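Local coordinates for ethanolamine utilization protein EutL (PDB 4TME), which forms part of the protein shell of the ethanolamine-utilization bacterial microcompartment and binds ethanolamine, which probably controls opening of its pore, at residues A115-Q126 and C200-A211. Sequence-based numbering, arbitrary orientation.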
loop_
_atom_site.group_PDB
_atom_site.type_symbol
_atom_site.label_atom_id
_atom_site.label_comp_id
_atom_site.label_asym_id
_atom_site.label_seq_id
_atom_site.Cartn_x
_atom_site.Cartn_y
_atom_site.Cartn_z
ATOM N N ALA C 115 6.489 -20.244 12.123
ATOM C CA ALA C 115 6.803 -21.422 11.313
ATOM C C ALA C 115 8.307 -21.722 11.252
ATOM O O ALA C 115 8.712 -22.699 10.617
ATOM C CB ALA C 115 6.246 -21.229 9.888
ATOM N N ASN C 116 9.145 -20.916 11.909
ATOM C CA ASN C 116 10.583 -21.175 11.836
ATOM C C ASN C 116 11.382 -20.578 12.996
ATOM O O ASN C 116 10.818 -19.976 13.922
ATOM C CB ASN C 116 11.144 -20.674 10.482
ATOM C CG ASN C 116 11.027 -19.163 10.302
ATOM O OD1 ASN C 116 10.637 -18.434 11.214
ATOM N ND2 ASN C 116 11.376 -18.685 9.107
ATOM N N GLU C 117 12.699 -20.752 12.946
ATOM C CA GLU C 117 13.519 -20.537 14.140
ATOM C C GLU C 117 13.529 -19.079 14.576
ATOM O O GLU C 117 13.522 -18.803 15.781
ATOM C CB GLU C 117 14.953 -21.025 13.902
ATOM C CG GLU C 117 15.887 -20.852 15.109
ATOM C CD GLU C 117 15.382 -21.557 16.370
ATOM O OE1 GLU C 117 14.807 -22.663 16.254
ATOM O OE2 GLU C 117 15.559 -21.002 17.478
ATOM N N ASP C 118 13.534 -18.146 13.624
ATOM C CA ASP C 118 13.590 -16.731 13.992
ATOM C C ASP C 118 12.247 -16.014 13.835
ATOM O O ASP C 118 12.188 -14.782 13.874
ATOM C CB ASP C 118 14.686 -16.010 13.191
ATOM C CG ASP C 118 14.416 -15.988 11.710
ATOM O OD1 ASP C 118 13.542 -16.753 11.249
ATOM O OD2 ASP C 118 15.095 -15.210 10.998
ATOM N N ASP C 119 11.161 -16.782 13.718
ATOM C CA ASP C 119 9.812 -16.227 13.627
ATOM C C ASP C 119 9.676 -15.261 12.438
ATOM O O ASP C 119 8.916 -14.288 12.495
ATOM C CB ASP C 119 9.413 -15.488 14.923
ATOM C CG ASP C 119 9.544 -16.348 16.162
ATOM O OD1 ASP C 119 9.655 -17.591 16.040
ATOM O OD2 ASP C 119 9.536 -15.767 17.276
ATOM N N SER C 120 10.400 -15.538 11.355
ATOM C CA SER C 120 10.334 -14.684 10.175
ATOM C C SER C 120 9.280 -15.183 9.179
ATOM O O SER C 120 9.039 -14.552 8.151
ATOM C CB SER C 120 11.709 -14.602 9.500
ATOM O OG SER C 120 12.145 -15.872 9.059
ATOM N N ILE C 121 8.661 -16.322 9.475
ATOM C CA ILE C 121 7.455 -16.738 8.758
ATOM C C ILE C 121 6.441 -17.079 9.822
ATOM O O ILE C 121 6.770 -17.776 10.772
ATOM C CB ILE C 121 7.693 -17.978 7.846
ATOM C CG1 ILE C 121 8.750 -17.665 6.790
ATOM C CG2 ILE C 121 6.399 -18.405 7.168
ATOM C CD1 ILE C 121 9.213 -18.875 6.000
ATOM N N CYS C 122 5.214 -16.596 9.670
ATOM C CA CYS C 122 4.164 -16.872 10.633
ATOM C C CYS C 122 2.811 -16.960 9.941
ATOM O O CYS C 122 2.636 -16.452 8.817
ATOM C CB CYS C 122 4.119 -15.788 11.709
ATOM S SG CYS C 122 3.683 -14.161 11.048
ATOM N N TYR C 123 1.848 -17.574 10.622
ATOM C CA TYR C 123 0.539 -17.783 10.033
ATOM C C TYR C 123 -0.534 -17.801 11.104
ATOM O O TYR C 123 -0.255 -17.957 12.296
ATOM C CB TYR C 123 0.500 -19.110 9.264
ATOM C CG TYR C 123 0.792 -20.306 10.142
ATOM C CD1 TYR C 123 2.094 -20.755 10.335
ATOM C CD2 TYR C 123 -0.229 -20.990 10.779
ATOM C CE1 TYR C 123 2.363 -21.847 11.149
ATOM C CE2 TYR C 123 0.030 -22.068 11.588
ATOM C CZ TYR C 123 1.324 -22.499 11.768
ATOM O OH TYR C 123 1.565 -23.587 12.576
ATOM N N TYR C 124 -1.761 -17.630 10.643
ATOM C CA TYR C 124 -2.964 -17.663 11.482
ATOM C C TYR C 124 -3.839 -18.776 10.957
ATOM O O TYR C 124 -4.100 -18.835 9.759
ATOM C CB TYR C 124 -3.681 -16.331 11.383
ATOM C CG TYR C 124 -4.777 -16.000 12.405
ATOM C CD1 TYR C 124 -4.521 -16.028 13.766
ATOM C CD2 TYR C 124 -6.023 -15.532 11.973
ATOM C CE1 TYR C 124 -5.499 -15.671 14.667
ATOM C CE2 TYR C 124 -7.012 -15.168 12.879
ATOM C CZ TYR C 124 -6.734 -15.227 14.215
ATOM O OH TYR C 124 -7.720 -14.834 15.134
ATOM N N ALA C 125 -4.280 -19.652 11.841
ATOM C CA ALA C 125 -5.154 -20.753 11.457
ATOM C C ALA C 125 -6.162 -20.922 12.581
ATOM O O ALA C 125 -6.023 -21.799 13.441
ATOM C CB ALA C 125 -4.364 -22.019 11.225
ATOM N N GLN C 126 -7.139 -20.025 12.588
ATOM C CA GLN C 126 -8.036 -19.856 13.724
ATOM C C GLN C 126 -9.391 -20.425 13.369
ATOM O O GLN C 126 -9.995 -20.052 12.363
ATOM C CB GLN C 126 -8.143 -18.374 14.091
ATOM C CG GLN C 126 -9.114 -18.045 15.237
ATOM C CD GLN C 126 -8.623 -18.484 16.606
ATOM O OE1 GLN C 126 -7.455 -18.843 16.790
ATOM N NE2 GLN C 126 -9.526 -18.467 17.581
ATOM N N CYS C 200 -8.001 -25.827 9.228
ATOM C CA CYS C 200 -6.971 -25.090 9.958
ATOM C C CYS C 200 -5.708 -25.951 10.116
ATOM O O CYS C 200 -4.601 -25.462 9.903
ATOM C CB CYS C 200 -7.469 -24.660 11.344
ATOM S SG CYS C 200 -8.672 -23.318 11.317
ATOM N N ASP C 201 -5.887 -27.221 10.474
ATOM C CA ASP C 201 -4.746 -28.105 10.715
ATOM C C ASP C 201 -3.953 -28.285 9.421
ATOM O O ASP C 201 -2.721 -28.231 9.419
ATOM C CB ASP C 201 -5.194 -29.476 11.236
ATOM C CG ASP C 201 -5.754 -29.427 12.661
ATOM O OD1 ASP C 201 -5.587 -28.404 13.373
ATOM O OD2 ASP C 201 -6.360 -30.446 13.058
ATOM N N ALA C 202 -4.672 -28.503 8.324
ATOM C CA ALA C 202 -4.042 -28.702 7.018
ATOM C C ALA C 202 -3.330 -27.441 6.537
ATOM O O ALA C 202 -2.233 -27.523 5.953
ATOM C CB ALA C 202 -5.067 -29.133 6.002
ATOM N N PHE C 203 -3.952 -26.280 6.756
ATOM C CA PHE C 203 -3.357 -24.994 6.384
ATOM C C PHE C 203 -2.046 -24.813 7.152
ATOM O O PHE C 203 -1.011 -24.498 6.566
ATOM C CB PHE C 203 -4.348 -23.840 6.670
ATOM C CG PHE C 203 -3.871 -22.476 6.211
ATOM C CD1 PHE C 203 -4.060 -22.075 4.899
ATOM C CD2 PHE C 203 -3.265 -21.597 7.088
ATOM C CE1 PHE C 203 -3.623 -20.831 4.463
ATOM C CE2 PHE C 203 -2.840 -20.344 6.655
ATOM C CZ PHE C 203 -3.019 -19.969 5.349
ATOM N N ALA C 204 -2.088 -25.020 8.470
ATOM C CA ALA C 204 -0.891 -24.858 9.282
ATOM C C ALA C 204 0.241 -25.785 8.805
ATOM O O ALA C 204 1.396 -25.365 8.681
ATOM C CB ALA C 204 -1.196 -25.130 10.749
ATOM N N GLU C 205 -0.096 -27.038 8.548
ATOM C CA GLU C 205 0.892 -28.029 8.130
ATOM C C GLU C 205 1.515 -27.615 6.803
ATOM O O GLU C 205 2.739 -27.727 6.609
ATOM C CB GLU C 205 0.252 -29.414 8.001
ATOM C CG GLU C 205 1.263 -30.506 7.669
ATOM C CD GLU C 205 0.616 -31.855 7.443
ATOM O OE1 GLU C 205 -0.575 -32.011 7.788
ATOM O OE2 GLU C 205 1.302 -32.756 6.915
ATOM N N ALA C 206 0.689 -27.099 5.893
ATOM C CA ALA C 206 1.193 -26.704 4.578
ATOM C C ALA C 206 2.101 -25.465 4.660
ATOM O O ALA C 206 3.128 -25.395 3.979
ATOM C CB ALA C 206 0.039 -26.448 3.624
ATOM N N VAL C 207 1.747 -24.487 5.489
ATOM C CA VAL C 207 2.607 -23.322 5.660
ATOM C C VAL C 207 3.952 -23.758 6.248
ATOM O O VAL C 207 5.013 -23.322 5.784
ATOM C CB VAL C 207 1.967 -22.234 6.559
ATOM C CG1 VAL C 207 2.958 -21.099 6.771
ATOM C CG2 VAL C 207 0.685 -21.672 5.915
ATOM N N GLN C 208 3.923 -24.664 7.219
ATOM C CA GLN C 208 5.167 -25.101 7.848
ATOM C C GLN C 208 6.020 -25.834 6.817
ATOM O O GLN C 208 7.250 -25.735 6.825
ATOM C CB GLN C 208 4.894 -25.989 9.074
ATOM C CG GLN C 208 4.319 -25.143 10.214
ATOM C CD GLN C 208 4.317 -25.814 11.567
ATOM O OE1 GLN C 208 4.773 -26.954 11.726
ATOM N NE2 GLN C 208 3.818 -25.084 12.577
ATOM N N SER C 209 5.354 -26.554 5.924
ATOM C CA SER C 209 6.054 -27.307 4.893
ATOM C C SER C 209 6.827 -26.368 3.976
ATOM O O SER C 209 7.983 -26.642 3.641
ATOM C CB SER C 209 5.087 -28.150 4.068
ATOM O OG SER C 209 5.797 -28.815 3.033
ATOM N N VAL C 210 6.199 -25.263 3.582
ATOM C CA VAL C 210 6.858 -24.308 2.680
ATOM C C VAL C 210 8.007 -23.638 3.412
ATOM O O VAL C 210 9.109 -23.470 2.875
ATOM C CB VAL C 210 5.883 -23.231 2.134
ATOM C CG1 VAL C 210 6.616 -22.227 1.258
ATOM C CG2 VAL C 210 4.794 -23.890 1.307
ATOM N N ALA C 211 7.753 -23.245 4.660
ATOM C CA ALA C 211 8.786 -22.588 5.432
ATOM C C ALA C 211 10.011 -23.474 5.563
ATOM O O ALA C 211 11.146 -22.998 5.487
ATOM C CB ALA C 211 8.228 -22.192 6.821
HETATM O O HOH W 1 8.172 -25.182 9.459
HETATM O O HOH W 2 12.696 -20.583 7.327
#
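Gln208 NE2 is shared by two oxygens, Asn3 OD1 and Tyr123 OH. The second bond is short, with NE2 of Gln208 2.7 Å from OH of Tyr123, but its N-H...O angle of 126° marks it as weak; Asn3 is the stronger partner. The amide nitrogen lies at the edge of the phenol, near the ring plane, while the amide plane itself is steeply inclined to the ring. Tyr123 has CG between its backbone N and carbonyl carbon (chi1 60°), and the ring reaches across the helix, nearly at right angles to its axis. CE2 of Tyr123 then meets CB of Ala204 at 3.4 Å, and CD1 of Tyr123 meets CG1 of Val207 obliquely at 3.7 Å.

In this BMC-type alpha/beta domain, helix 193-212 packs on the antiparallel sheet: the axes of 122-126 and 200-211 come within 8.0 Å and run nearly antiparallel, at 166°. Tyr123 and Ala125 point toward the helix, whereas Tyr124 points away, its hydroxyl bonded to Thr49 and its ring meeting Phe112. Near the other end of the contact, SG of Cys200 touches the backbone carbonyl of Gln126.

Before the strand, CD1 of Ile121 rests 3.6 Å from CB of Ala211, with Ala115 CB also against that methyl. A water donates to both Ala115 O and Gln208 O, bridging loop and helix; Ser212 OG also bonds Gln208 O. The turn at 116-119 is braced by OD1 of Asn116, which accepts from N of Ser120 at 2.9 Å on an in-plane lone pair, while Asn116 ND2 donates to Ser120 OG.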